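Local coordinates for protein probable phenazine-specific methyltransferase (Pseudomonas aeruginosa, PDB 2IP2) that transfers a methyl group from S-adenosyl-L-methionine to phenazine-1-carboxylate, giving 5-methylphenazine-1-carboxylate on the route to the virulence pigment pyocyanin, at residues 156-161 against 182-187; 162-167 against 234-239; 195-200 against 228-233; 269-274 against 324-329. One frame throughout, in Å; residues are numbered along the deposited sequence. Where two conformers were deposited one is given.

Contact 1: residues 156-161 against 182-187; sequences AFHEIP and TKAILQ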
loop_
_atom_site.group_PDB
_atom_site.type_symbol
_atom_site.label_atom_id
_atom_site.label_comp_id
_atom_site.label_asym_id
_atom_site.label_seq_id
_atom_site.Cartn_x
_atom_site.Cartn_y
_atom_site.Cartn_z
ATOM N N ALA A 156 -10.579 1.307 20.551
ATOM C CA ALA A 156 -11.659 2.277 20.666
ATOM C C ALA A 156 -12.496 1.937 21.901
ATOM O O ALA A 156 -12.836 2.833 22.692
ATOM C CB ALA A 156 -12.516 2.289 19.423
ATOM N N PHE A 157 -12.802 0.647 22.065
ATOM C CA PHE A 157 -13.642 0.185 23.183
ATOM C C PHE A 157 -13.051 0.556 24.540
ATOM O O PHE A 157 -13.808 0.806 25.454
ATOM C CB PHE A 157 -13.855 -1.338 23.154
ATOM C CG PHE A 157 -14.779 -1.829 22.036
ATOM C CD1 PHE A 157 -15.557 -0.947 21.272
ATOM C CD2 PHE A 157 -14.850 -3.198 21.753
ATOM C CE1 PHE A 157 -16.412 -1.439 20.237
ATOM C CE2 PHE A 157 -15.691 -3.688 20.740
ATOM C CZ PHE A 157 -16.467 -2.802 19.976
ATOM N N HIS A 158 -11.719 0.531 24.684
ATOM C CA HIS A 158 -11.094 0.821 25.965
ATOM C C HIS A 158 -11.221 2.288 26.321
ATOM O O HIS A 158 -11.183 2.639 27.517
ATOM C CB HIS A 158 -9.618 0.386 26.016
ATOM C CG HIS A 158 -9.427 -1.104 26.019
ATOM N ND1 HIS A 158 -10.111 -1.945 26.870
ATOM C CD2 HIS A 158 -8.622 -1.901 25.277
ATOM C CE1 HIS A 158 -9.739 -3.193 26.657
ATOM N NE2 HIS A 158 -8.845 -3.197 25.684
ATOM N N GLU A 159 -11.357 3.145 25.302
ATOM C CA GLU A 159 -11.644 4.582 25.539
ATOM C C GLU A 159 -13.037 4.829 26.055
ATOM O O GLU A 159 -13.243 5.802 26.762
ATOM C CB GLU A 159 -11.475 5.453 24.298
ATOM C CG GLU A 159 -10.051 5.996 24.098
ATOM C CD GLU A 159 -9.542 6.818 25.274
ATOM O OE1 GLU A 159 -10.031 7.963 25.545
ATOM O OE2 GLU A 159 -8.634 6.292 25.941
ATOM N N ILE A 160 -13.990 3.975 25.701
ATOM C CA ILE A 160 -15.393 4.252 26.047
ATOM C C ILE A 160 -15.640 4.476 27.567
ATOM O O ILE A 160 -16.189 5.527 27.977
ATOM C CB ILE A 160 -16.369 3.240 25.366
ATOM C CG1 ILE A 160 -16.475 3.607 23.884
ATOM C CG2 ILE A 160 -17.780 3.302 25.968
ATOM C CD1 ILE A 160 -17.095 2.556 23.056
ATOM N N PRO A 161 -15.229 3.516 28.416
ATOM C CA PRO A 161 -15.433 3.727 29.856
ATOM C C PRO A 161 -14.538 4.811 30.471
ATOM O O PRO A 161 -14.708 5.112 31.671
ATOM C CB PRO A 161 -15.090 2.373 30.458
ATOM C CG PRO A 161 -14.088 1.783 29.467
ATOM C CD PRO A 161 -14.606 2.204 28.133
ATOM N N THR A 182 -18.630 -5.088 26.091
ATOM C CA THR A 182 -19.059 -5.400 27.461
ATOM C C THR A 182 -17.838 -5.749 28.334
ATOM O O THR A 182 -17.692 -5.230 29.447
ATOM C CB THR A 182 -20.069 -6.559 27.433
ATOM O OG1 THR A 182 -21.293 -6.079 26.840
ATOM C CG2 THR A 182 -20.376 -7.064 28.842
ATOM N N LYS A 183 -16.945 -6.589 27.811
ATOM C CA LYS A 183 -15.782 -6.978 28.596
ATOM C C LYS A 183 -14.848 -5.792 28.894
ATOM O O LYS A 183 -14.416 -5.646 30.027
ATOM C CB LYS A 183 -15.046 -8.128 27.916
ATOM C CG LYS A 183 -13.639 -8.355 28.419
ATOM C CD LYS A 183 -12.890 -9.137 27.369
ATOM C CE LYS A 183 -13.445 -10.547 27.275
ATOM N NZ LYS A 183 -12.563 -11.499 28.038
ATOM N N ALA A 184 -14.560 -4.947 27.887
ATOM C CA ALA A 184 -13.802 -3.704 28.079
ATOM C C ALA A 184 -14.440 -2.843 29.197
ATOM O O ALA A 184 -13.743 -2.359 30.131
ATOM C CB ALA A 184 -13.708 -2.909 26.757
ATOM N N ILE A 185 -15.760 -2.729 29.190
ATOM C CA ILE A 185 -16.407 -1.884 30.193
ATOM C C ILE A 185 -16.217 -2.457 31.613
ATOM O O ILE A 185 -15.802 -1.731 32.539
ATOM C CB ILE A 185 -17.917 -1.621 29.912
ATOM C CG1 ILE A 185 -18.094 -0.785 28.639
ATOM C CG2 ILE A 185 -18.579 -0.952 31.139
ATOM C CD1 ILE A 185 -19.449 -1.055 27.924
ATOM N N LEU A 186 -16.506 -3.746 31.780
ATOM C CA LEU A 186 -16.416 -4.358 33.095
ATOM C C LEU A 186 -14.982 -4.498 33.598
ATOM O O LEU A 186 -14.764 -4.556 34.825
ATOM C CB LEU A 186 -17.184 -5.673 33.153
ATOM C CG LEU A 186 -18.671 -5.568 32.745
ATOM C CD1 LEU A 186 -19.215 -6.914 32.221
ATOM C CD2 LEU A 186 -19.550 -5.018 33.827
ATOM N N GLN A 187 -14.006 -4.537 32.686
ATOM C CA GLN A 187 -12.635 -4.618 33.142
ATOM C C GLN A 187 -12.136 -3.247 33.614
ATOM O O GLN A 187 -11.363 -3.167 34.557
ATOM C CB GLN A 187 -11.753 -5.217 32.058
ATOM C CG GLN A 187 -12.158 -6.653 31.722
ATOM C CD GLN A 187 -11.102 -7.377 30.920
ATOM O OE1 GLN A 187 -10.435 -6.786 30.062
ATOM N NE2 GLN A 187 -10.941 -8.668 31.201
HETATM O O HOH W 1 -11.164 -1.721 29.527
#
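Ala184 O and His158 ND1 are joined through one water, which gives a hydrogen bond to Ala184 O at 2.7 Å and pairs with His158 ND1 at 2.9 Å. No direct hydrogen bond joins segments 156-161 and 182-187; the water provides a polar bridge between them. The two helix segments approach to 8.4 Å between axes and run at 43° to one another, a spacing that the small Ala184 permits. Its methyl does most of the touching: Ala184 CB lies 3.7 Å from His158 ND1, approaching the imidazole obliquely, and 3.9 Å from Phe157 CB. In His158 the ring stands beside the backbone N (chi1 -70°), which brings its end back to the partner helix although its CB points away. One turn further on, Pro161 CG rests 4.2 Å from Ala184 O and borders the backbone of Ile185. Pro161 has no N-H to give to the preceding turn, and the helix kinks there. Helices 154-163 and 180-188 lie against the Rossmann-like sheet of the methyltransferase domain: Ile185 packs on Phe171 and Leu238 of two neighbouring strands, while Phe157 reaches Ser240 and Arg241, the latter a predicted S-adenosyl-L-methionine contact.

Contact 2: residues 162-167 against 234-239; sequences RLLDFR and GDIYLL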
loop_
_atom_site.group_PDB
_atom_site.type_symbol
_atom_site.label_atom_id
_atom_site.label_comp_id
_atom_site.label_asym_id
_atom_site.label_seq_id
_atom_site.Cartn_x
_atom_site.Cartn_y
_atom_site.Cartn_z
ATOM N N ARG A 162 -13.574 5.339 29.700
ATOM C CA ARG A 162 -12.814 6.539 30.111
ATOM C C ARG A 162 -13.590 7.805 29.757
ATOM O O ARG A 162 -13.438 8.819 30.431
ATOM C CB ARG A 162 -11.415 6.616 29.468
ATOM C CG ARG A 162 -10.445 5.472 29.832
ATOM C CD ARG A 162 -9.035 5.633 29.193
ATOM N NE ARG A 162 -8.287 4.365 29.208
ATOM C CZ ARG A 162 -7.907 3.676 28.119
ATOM N NH1 ARG A 162 -8.162 4.134 26.891
ATOM N NH2 ARG A 162 -7.256 2.517 28.251
ATOM N N LEU A 163 -14.405 7.767 28.703
ATOM C CA LEU A 163 -15.224 8.949 28.334
ATOM C C LEU A 163 -16.604 8.971 29.006
ATOM O O LEU A 163 -17.178 10.042 29.207
ATOM C CB LEU A 163 -15.416 9.033 26.820
ATOM C CG LEU A 163 -14.226 9.267 25.885
ATOM C CD1 LEU A 163 -14.594 8.696 24.493
ATOM C CD2 LEU A 163 -13.826 10.759 25.761
ATOM N N LEU A 164 -17.149 7.809 29.329
ATOM C CA LEU A 164 -18.440 7.741 29.987
ATOM C C LEU A 164 -18.245 7.180 31.375
ATOM O O LEU A 164 -17.354 6.366 31.599
ATOM C CB LEU A 164 -19.432 6.857 29.194
ATOM C CG LEU A 164 -19.626 7.052 27.675
ATOM C CD1 LEU A 164 -20.850 6.318 27.186
ATOM C CD2 LEU A 164 -19.805 8.488 27.288
ATOM N N ASP A 165 -19.098 7.596 32.311
ATOM C CA ASP A 165 -19.005 7.115 33.660
ATOM C C ASP A 165 -19.933 5.891 33.847
ATOM O O ASP A 165 -21.142 6.016 33.834
ATOM C CB ASP A 165 -19.349 8.287 34.630
ATOM C CG ASP A 165 -19.024 7.986 36.114
ATOM O OD1 ASP A 165 -18.682 6.840 36.509
ATOM O OD2 ASP A 165 -19.136 8.955 36.913
ATOM N N PHE A 166 -19.365 4.702 33.994
ATOM C CA PHE A 166 -20.175 3.517 34.267
ATOM C C PHE A 166 -20.249 3.181 35.754
ATOM O O PHE A 166 -20.881 2.195 36.129
ATOM C CB PHE A 166 -19.669 2.304 33.479
ATOM C CG PHE A 166 -19.925 2.406 32.019
ATOM C CD1 PHE A 166 -19.055 3.139 31.210
ATOM C CD2 PHE A 166 -21.008 1.737 31.437
ATOM C CE1 PHE A 166 -19.271 3.243 29.827
ATOM C CE2 PHE A 166 -21.236 1.816 30.056
ATOM C CZ PHE A 166 -20.361 2.560 29.242
ATOM N N ARG A 167 -19.579 3.977 36.603
ATOM C CA ARG A 167 -19.609 3.702 38.049
ATOM C C ARG A 167 -21.059 3.761 38.533
ATOM O O ARG A 167 -21.787 4.754 38.315
ATOM C CB ARG A 167 -18.744 4.680 38.868
ATOM C CG ARG A 167 -17.254 4.385 38.870
ATOM C CD ARG A 167 -16.413 5.515 39.485
ATOM N NE ARG A 167 -16.798 6.799 38.882
ATOM C CZ ARG A 167 -16.654 7.997 39.448
ATOM N NH1 ARG A 167 -16.111 8.114 40.663
ATOM N NH2 ARG A 167 -17.059 9.079 38.787
ATOM N N GLY A 234 -32.035 0.384 31.568
ATOM C CA GLY A 234 -30.603 0.600 31.427
ATOM C C GLY A 234 -30.341 2.086 31.520
ATOM O O GLY A 234 -31.132 2.872 31.034
ATOM N N ASP A 235 -29.239 2.460 32.149
ATOM C CA ASP A 235 -28.724 3.841 32.105
ATOM C C ASP A 235 -28.038 4.156 30.769
ATOM O O ASP A 235 -28.160 5.277 30.242
ATOM C CB ASP A 235 -27.758 4.107 33.268
ATOM C CG ASP A 235 -28.431 3.900 34.636
ATOM O OD1 ASP A 235 -29.539 4.466 34.837
ATOM O OD2 ASP A 235 -27.854 3.168 35.452
ATOM N N ILE A 236 -27.310 3.168 30.241
ATOM C CA ILE A 236 -26.555 3.386 28.990
ATOM C C ILE A 236 -26.872 2.226 28.006
ATOM O O ILE A 236 -26.674 1.044 28.359
ATOM C CB ILE A 236 -25.037 3.462 29.271
ATOM C CG1 ILE A 236 -24.716 4.651 30.180
ATOM C CG2 ILE A 236 -24.270 3.587 27.931
ATOM C CD1 ILE A 236 -23.379 4.575 30.898
ATOM N N TYR A 237 -27.358 2.568 26.812
ATOM C CA TYR A 237 -27.663 1.599 25.722
ATOM C C TYR A 237 -26.606 1.789 24.635
ATOM O O TYR A 237 -26.584 2.810 23.962
ATOM C CB TYR A 237 -29.056 1.836 25.130
ATOM C CG TYR A 237 -30.096 1.280 26.100
ATOM C CD1 TYR A 237 -30.355 1.930 27.320
ATOM C CD2 TYR A 237 -30.777 0.092 25.802
ATOM C CE1 TYR A 237 -31.288 1.366 28.223
ATOM C CE2 TYR A 237 -31.707 -0.453 26.691
ATOM C CZ TYR A 237 -31.948 0.195 27.898
ATOM O OH TYR A 237 -32.849 -0.378 28.800
ATOM N N LEU A 238 -25.765 0.773 24.485
ATOM C CA LEU A 238 -24.613 0.812 23.551
ATOM C C LEU A 238 -25.063 0.142 22.282
ATOM O O LEU A 238 -25.524 -1.013 22.318
ATOM C CB LEU A 238 -23.500 -0.004 24.185
ATOM C CG LEU A 238 -23.032 0.487 25.546
ATOM C CD1 LEU A 238 -22.368 -0.689 26.278
ATOM C CD2 LEU A 238 -22.220 1.774 25.465
ATOM N N LEU A 239 -24.934 0.864 21.158
ATOM C CA LEU A 239 -25.285 0.422 19.822
ATOM C C LEU A 239 -23.982 0.444 19.002
ATOM O O LEU A 239 -23.665 1.451 18.393
ATOM C CB LEU A 239 -26.329 1.403 19.185
ATOM C CG LEU A 239 -27.814 1.096 19.455
ATOM C CD1 LEU A 239 -28.093 0.849 20.945
ATOM C CD2 LEU A 239 -28.753 2.206 18.885
#
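Phe166 and Ile236 have their CA atoms 8.3 Å apart, the nearest such pair here, and no hydrogen bond crosses; the contact between the chain leaving helix 154-163 and strand 236-240 rests mainly on side chains. The latter is a parallel strand inside the Rossmann-like sheet of the class I methyltransferase fold. Phe166 and Leu164 pack on Ile236 and Leu238 near its start, where Phe171 of strand 170-174 and Val269 of strand 267-272 also touch Ile236. Leu164 is the first residue past the helix to abandon helical backbone angles, and the following turn presents Phe166 to the strand. Phe166 CG lies anti to the carbonyl carbon (chi1 -70°), which carries the ring nearer to the strand than its CB direction alone would. Ile236 meets that ring from over one face: CD1 sits 3.9 Å from the centroid and 22° off the normal, a CH-pi contact displaced toward the CE2 side, where Phe166 CE2 and Ile236 CD1 are 3.6 Å apart. Leu238 instead approaches the rim, its CD2 close to the ring plane and 4.3 Å from Phe166 CZ. Leu164 adds a looser apolar touch on Ile236 CG2 through its CD1. The turn carrying Phe166 is braced internally. Arg167 N donates to Asp165 OD1, forming an Asx turn, while the Arg167 guanidinium holds the carboxylate side-on in a salt bridge. Asp165 OD1 therefore accepts two bonds, from Arg167 N and Arg167 NE, each 3.0 Å long and arriving from opposite faces of the carboxylate plane.

Contact 3: residues 195-200 against 228-233; sequences VMLDRE and QEVPSN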
loop_
_atom_site.group_PDB
_atom_site.type_symbol
_atom_site.label_atom_id
_atom_site.label_comp_id
_atom_site.label_asym_id
_atom_site.label_seq_id
_atom_site.Cartn_x
_atom_site.Cartn_y
_atom_site.Cartn_z
ATOM N N VAL A 195 -26.021 -5.977 30.683
ATOM C CA VAL A 195 -26.676 -7.038 29.945
ATOM C C VAL A 195 -26.221 -6.980 28.495
ATOM O O VAL A 195 -26.194 -5.892 27.867
ATOM C CB VAL A 195 -28.233 -6.871 29.985
ATOM C CG1 VAL A 195 -28.895 -7.953 29.163
ATOM C CG2 VAL A 195 -28.745 -6.964 31.458
ATOM N N MET A 196 -25.850 -8.131 27.964
ATOM C CA MET A 196 -25.607 -8.224 26.544
ATOM C C MET A 196 -26.741 -8.981 25.872
ATOM O O MET A 196 -27.057 -10.127 26.219
ATOM C CB MET A 196 -24.290 -8.952 26.280
ATOM C CG MET A 196 -24.045 -9.308 24.802
ATOM S SD MET A 196 -22.506 -10.208 24.657
ATOM C CE MET A 196 -21.471 -9.114 25.621
ATOM N N LEU A 197 -27.324 -8.326 24.881
ATOM C CA LEU A 197 -28.345 -8.908 24.031
ATOM C C LEU A 197 -27.725 -9.353 22.706
ATOM O O LEU A 197 -26.948 -8.636 22.095
ATOM C CB LEU A 197 -29.399 -7.835 23.734
ATOM C CG LEU A 197 -30.593 -8.202 22.851
ATOM C CD1 LEU A 197 -31.547 -9.176 23.615
ATOM C CD2 LEU A 197 -31.368 -6.894 22.464
ATOM N N ASP A 198 -28.104 -10.524 22.245
ATOM C CA ASP A 198 -27.924 -10.891 20.844
ATOM C C ASP A 198 -29.042 -11.856 20.492
ATOM O O ASP A 198 -29.900 -12.110 21.330
ATOM C CB ASP A 198 -26.526 -11.493 20.578
ATOM C CG ASP A 198 -26.043 -11.246 19.165
ATOM O OD1 ASP A 198 -26.875 -11.331 18.211
ATOM O OD2 ASP A 198 -24.824 -10.970 19.007
ATOM N N ARG A 199 -29.047 -12.344 19.247
ATOM C CA ARG A 199 -30.101 -13.246 18.720
ATOM C C ARG A 199 -30.034 -14.589 19.442
ATOM O O ARG A 199 -28.941 -15.087 19.695
ATOM C CB ARG A 199 -29.874 -13.445 17.212
ATOM C CG ARG A 199 -31.154 -13.626 16.388
ATOM C CD ARG A 199 -31.000 -13.061 14.942
ATOM N NE ARG A 199 -32.198 -12.381 14.393
ATOM C CZ ARG A 199 -33.365 -12.200 15.025
ATOM N NH1 ARG A 199 -33.546 -12.645 16.259
ATOM N NH2 ARG A 199 -34.371 -11.573 14.410
ATOM N N GLU A 200 -31.163 -15.195 19.799
ATOM C CA GLU A 200 -31.045 -16.495 20.484
ATOM C C GLU A 200 -30.413 -17.536 19.549
ATOM O O GLU A 200 -30.715 -17.577 18.335
ATOM C CB GLU A 200 -32.344 -16.992 21.145
ATOM C CG GLU A 200 -33.602 -16.856 20.320
ATOM C CD GLU A 200 -34.703 -17.776 20.811
ATOM O OE1 GLU A 200 -35.246 -17.535 21.922
ATOM O OE2 GLU A 200 -35.027 -18.739 20.082
ATOM N N GLN A 228 -37.698 -6.291 18.182
ATOM C CA GLN A 228 -38.936 -6.405 18.965
ATOM C C GLN A 228 -38.842 -5.919 20.404
ATOM O O GLN A 228 -39.741 -5.260 20.924
ATOM C CB GLN A 228 -39.895 -7.553 18.585
ATOM C CG GLN A 228 -40.209 -7.698 17.029
ATOM C CD GLN A 228 -40.879 -6.501 16.396
ATOM O OE1 GLN A 228 -41.923 -6.024 16.882
ATOM N NE2 GLN A 228 -40.308 -6.018 15.280
ATOM N N GLU A 229 -37.700 -6.183 21.036
ATOM C CA GLU A 229 -37.540 -5.925 22.462
ATOM C C GLU A 229 -36.085 -5.721 22.870
ATOM O O GLU A 229 -35.207 -6.408 22.356
ATOM C CB GLU A 229 -38.164 -7.077 23.257
ATOM C CG GLU A 229 -38.741 -6.691 24.599
ATOM C CD GLU A 229 -39.451 -7.870 25.292
ATOM O OE1 GLU A 229 -38.917 -9.007 25.262
ATOM O OE2 GLU A 229 -40.532 -7.645 25.883
ATOM N N VAL A 230 -35.839 -4.807 23.814
ATOM C CA VAL A 230 -34.523 -4.744 24.493
ATOM C C VAL A 230 -34.675 -4.734 26.015
ATOM O O VAL A 230 -35.697 -4.291 26.496
ATOM C CB VAL A 230 -33.661 -3.513 24.081
ATOM C CG1 VAL A 230 -33.387 -3.499 22.555
ATOM C CG2 VAL A 230 -34.273 -2.197 24.590
ATOM N N PRO A 231 -33.666 -5.234 26.759
ATOM C CA PRO A 231 -33.668 -5.201 28.232
ATOM C C PRO A 231 -33.940 -3.798 28.788
ATOM O O PRO A 231 -33.468 -2.774 28.225
ATOM C CB PRO A 231 -32.259 -5.712 28.623
ATOM C CG PRO A 231 -31.807 -6.558 27.440
ATOM C CD PRO A 231 -32.465 -5.913 26.218
ATOM N N SER A 232 -34.744 -3.760 29.859
ATOM C CA SER A 232 -35.277 -2.500 30.385
ATOM C C SER A 232 -34.411 -1.830 31.462
ATOM O O SER A 232 -33.557 -2.470 32.128
ATOM C CB SER A 232 -36.712 -2.687 30.928
ATOM O OG SER A 232 -37.677 -2.626 29.894
ATOM N N ASN A 233 -34.696 -0.540 31.654
ATOM C CA ASN A 233 -34.168 0.255 32.778
ATOM C C ASN A 233 -32.653 0.494 32.750
ATOM O O ASN A 233 -32.058 0.774 33.781
ATOM C CB ASN A 233 -34.582 -0.392 34.165
ATOM C CG ASN A 233 -34.675 0.659 35.282
ATOM O OD1 ASN A 233 -35.094 1.805 35.016
ATOM N ND2 ASN A 233 -34.267 0.295 36.524
#
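Val195 opens the contact with its CG1 methyl, which lies 3.7 Å from Pro231 CG. That branch is trans to the backbone N (chi1 178°), turned onto the pyrrolidine ring, and the two side chains meet at a slant. Met196, next along the strand, points away from the loop, as expected where successive residues of a strand face opposite sides of the sheet; its side chain packs on Leu221 and Leu210. Leu197 returns to the loop side and supplies the second apolar anchor. Leu197 CD2 touches three groups: it lies 4.0 Å from both Val230 CG1 and Pro231 CD. The third is a carbonyl oxygen, with Leu197 CD2 at 3.9 Å from Glu229 O. Leu197 and Val230 cross at nearly a right angle, with the leucine's CD2 against Val230 CG1. The strand then ends in Asp198, a predicted S-adenosyl-L-methionine ligand that takes no part in the packing on the loop; its OD2 accepts a bond from Gly177 N. Across the pair there is no hydrogen bond, and 174 Å² of surface is buried in all, consistent with a loop resting on the sheet rather than extending it. Strand 193-198 lies between strands 170-174 and 219-223, and Val195 and Leu197 both also touch Val222. Pro231 reaches Val172 of strand 170-174, while Val230 packs on Ala261 of helix 248-261, setting the loop between sheet and helix.

Contact 4: residues 269-274 against 324-329; sequences VVIERT and METRMI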
loop_
_atom_site.group_PDB
_atom_site.type_symbol
_atom_site.label_atom_id
_atom_site.label_comp_id
_atom_site.label_asym_id
_atom_site.label_seq_id
_atom_site.Cartn_x
_atom_site.Cartn_y
_atom_site.Cartn_z
ATOM N N VAL A 269 -25.913 5.308 23.064
ATOM C CA VAL A 269 -24.539 5.602 22.667
ATOM C C VAL A 269 -24.259 4.772 21.400
ATOM O O VAL A 269 -24.274 3.533 21.442
ATOM C CB VAL A 269 -23.521 5.236 23.798
ATOM C CG1 VAL A 269 -22.027 5.307 23.260
ATOM C CG2 VAL A 269 -23.727 6.144 25.046
ATOM N N VAL A 270 -24.084 5.467 20.273
ATOM C CA VAL A 270 -23.849 4.826 18.997
ATOM C C VAL A 270 -22.334 4.853 18.748
ATOM O O VAL A 270 -21.674 5.924 18.835
ATOM C CB VAL A 270 -24.544 5.600 17.887
ATOM C CG1 VAL A 270 -24.203 4.994 16.535
ATOM C CG2 VAL A 270 -26.095 5.657 18.116
ATOM N N ILE A 271 -21.756 3.678 18.517
ATOM C CA ILE A 271 -20.306 3.602 18.291
ATOM C C ILE A 271 -20.192 3.071 16.895
ATOM O O ILE A 271 -20.604 1.933 16.662
ATOM C CB ILE A 271 -19.645 2.635 19.296
ATOM C CG1 ILE A 271 -19.902 3.106 20.725
ATOM C CG2 ILE A 271 -18.149 2.508 19.022
ATOM C CD1 ILE A 271 -19.947 1.954 21.717
ATOM N N GLU A 272 -19.685 3.892 15.947
ATOM C CA GLU A 272 -19.685 3.485 14.547
ATOM C C GLU A 272 -18.726 4.338 13.746
ATOM O O GLU A 272 -18.465 5.483 14.116
ATOM C CB GLU A 272 -21.091 3.535 13.923
ATOM C CG GLU A 272 -21.297 2.333 12.928
ATOM C CD GLU A 272 -22.683 1.719 12.931
ATOM O OE1 GLU A 272 -23.683 2.459 13.016
ATOM O OE2 GLU A 272 -22.784 0.469 12.807
ATOM N N ARG A 273 -18.143 3.800 12.687
ATOM C CA ARG A 273 -17.387 4.741 11.823
ATOM C C ARG A 273 -18.378 5.548 10.995
ATOM O O ARG A 273 -19.222 4.983 10.351
ATOM C CB ARG A 273 -16.485 4.041 10.829
ATOM C CG ARG A 273 -15.408 3.228 11.418
ATOM C CD ARG A 273 -14.291 3.058 10.290
ATOM N NE ARG A 273 -13.180 2.456 10.987
ATOM C CZ ARG A 273 -12.938 1.172 10.941
ATOM N NH1 ARG A 273 -13.671 0.410 10.126
ATOM N NH2 ARG A 273 -11.932 0.684 11.635
ATOM N N THR A 274 -18.284 6.863 11.013
ATOM C CA THR A 274 -19.139 7.635 10.105
ATOM C C THR A 274 -18.240 8.522 9.231
ATOM O O THR A 274 -17.148 8.858 9.650
ATOM C CB THR A 274 -20.139 8.550 10.859
ATOM O OG1 THR A 274 -19.400 9.532 11.602
ATOM C CG2 THR A 274 -21.008 7.762 11.809
ATOM N N MET A 324 -8.972 4.733 15.452
ATOM C CA MET A 324 -9.220 3.982 14.236
ATOM C C MET A 324 -10.491 4.420 13.549
ATOM O O MET A 324 -11.353 3.590 13.216
ATOM C CB MET A 324 -9.241 2.492 14.532
ATOM C CG MET A 324 -8.209 2.140 15.591
ATOM S SD MET A 324 -7.514 0.527 15.308
ATOM C CE MET A 324 -7.886 0.312 13.536
ATOM N N GLU A 325 -10.605 5.742 13.371
ATOM C CA GLU A 325 -11.678 6.350 12.606
ATOM C C GLU A 325 -13.092 5.969 13.101
ATOM O O GLU A 325 -14.030 5.932 12.311
ATOM C CB GLU A 325 -11.512 6.089 11.080
ATOM C CG GLU A 325 -10.253 6.705 10.425
ATOM C CD GLU A 325 -10.204 8.237 10.481
ATOM O OE1 GLU A 325 -11.280 8.870 10.446
ATOM O OE2 GLU A 325 -9.093 8.800 10.543
ATOM N N THR A 326 -13.261 5.746 14.407
ATOM C CA THR A 326 -14.619 5.398 14.894
ATOM C C THR A 326 -15.200 6.572 15.668
ATOM O O THR A 326 -14.461 7.410 16.172
ATOM C CB THR A 326 -14.686 4.083 15.743
ATOM O OG1 THR A 326 -15.802 4.116 16.666
ATOM C CG2 THR A 326 -13.458 3.880 16.523
ATOM N N ARG A 327 -16.518 6.656 15.710
ATOM C CA ARG A 327 -17.155 7.816 16.339
ATOM C C ARG A 327 -17.941 7.322 17.509
ATOM O O ARG A 327 -18.497 6.216 17.453
ATOM C CB ARG A 327 -18.143 8.442 15.398
ATOM C CG ARG A 327 -18.049 9.921 15.367
ATOM C CD ARG A 327 -17.582 10.299 13.969
ATOM N NE ARG A 327 -16.556 11.326 13.985
ATOM C CZ ARG A 327 -16.040 11.877 12.886
ATOM N NH1 ARG A 327 -16.457 11.518 11.672
ATOM N NH2 ARG A 327 -15.115 12.795 13.009
ATOM N N MET A 328 -18.060 8.161 18.535
ATOM C CA MET A 328 -18.968 7.830 19.645
ATOM C C MET A 328 -19.985 8.956 19.649
ATOM O O MET A 328 -19.599 10.108 19.797
ATOM C CB MET A 328 -18.243 7.781 20.988
ATOM C CG MET A 328 -19.232 7.493 22.191
ATOM S SD MET A 328 -18.389 7.427 23.795
ATOM C CE MET A 328 -18.149 9.186 24.086
ATOM N N ILE A 329 -21.247 8.622 19.452
ATOM C CA ILE A 329 -22.334 9.639 19.457
ATOM C C ILE A 329 -23.232 9.343 20.680
ATOM O O ILE A 329 -23.889 8.296 20.720
ATOM C CB ILE A 329 -23.118 9.600 18.145
ATOM C CG1 ILE A 329 -22.196 9.962 16.941
ATOM C CG2 ILE A 329 -24.323 10.558 18.177
ATOM C CD1 ILE A 329 -22.764 9.506 15.566
HETATM O O HOH W 2 -15.678 7.875 12.236
#
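Arg273 turns the edge of its guanidinium to the carbonyl Met324 O, which lies 6° from the group's plane and takes a 3.1 Å bond from Arg273 NE; a weak second one comes from NH2. The chain is extended from CG to NE, passing alongside Glu325 O with Arg273 CG at 3.2 Å. Trp287 also makes a cation-pi contact with Arg273. Arg327 likewise has Thr274 OG1 at its guanidinium edge, but its firm partner is Asp321, by a salt bridge, while Thr274 OG1 bonds to Thr302. Strands 269-272 and 326-329 run antiparallel, at 173°. Val270 with Ile329 and Glu272 with Arg327 form hydrogen-bonded pairs, the shortest links being Ile329 N to Val270 O and Arg327 N to Glu272 O, both 2.8 Å. Ile271 and Met328 make the non-hydrogen-bonded pair between them. Beside it Val269 CG1 meets Met328 CG at 3.7 Å. In the class I methyltransferase sheet, of order 3-2-1-4-5-7-6, strand 326-333 is the antiparallel one inserted between 267-272 and 314-322. The chemistry implies that main-chain bonds fix the register of this insertion, and that Arg273 adds a side-chain bond to the Met324 carbonyl.

In the fold
Contacts 2, 3 and 4 reach one mixed sheet, and contact 1 covers it with two helices. Contacts 1 and 2 share helix 154-163 and have centres 10 Å apart; Ile185 CG2 lies 3.6 Å from Phe166 CD2, merging their cores. Contacts 2 and 4 occupy adjacent strands, with Tyr237 O 2.7 Å from Val269 N, a probable hydrogen bond. Tyr237 also ties contact 2 to the loop of contact 3 by a probable hydrogen bond to Pro231 O. Contacts 3 and 4 do not touch, being about 11 Å apart at their nearest atoms. The side chain of Arg241, a predicted cofactor residue, is about 3 Å from that of Phe157 and about 4 Å from that of Glu272; Asp198 belongs to segment 195-200.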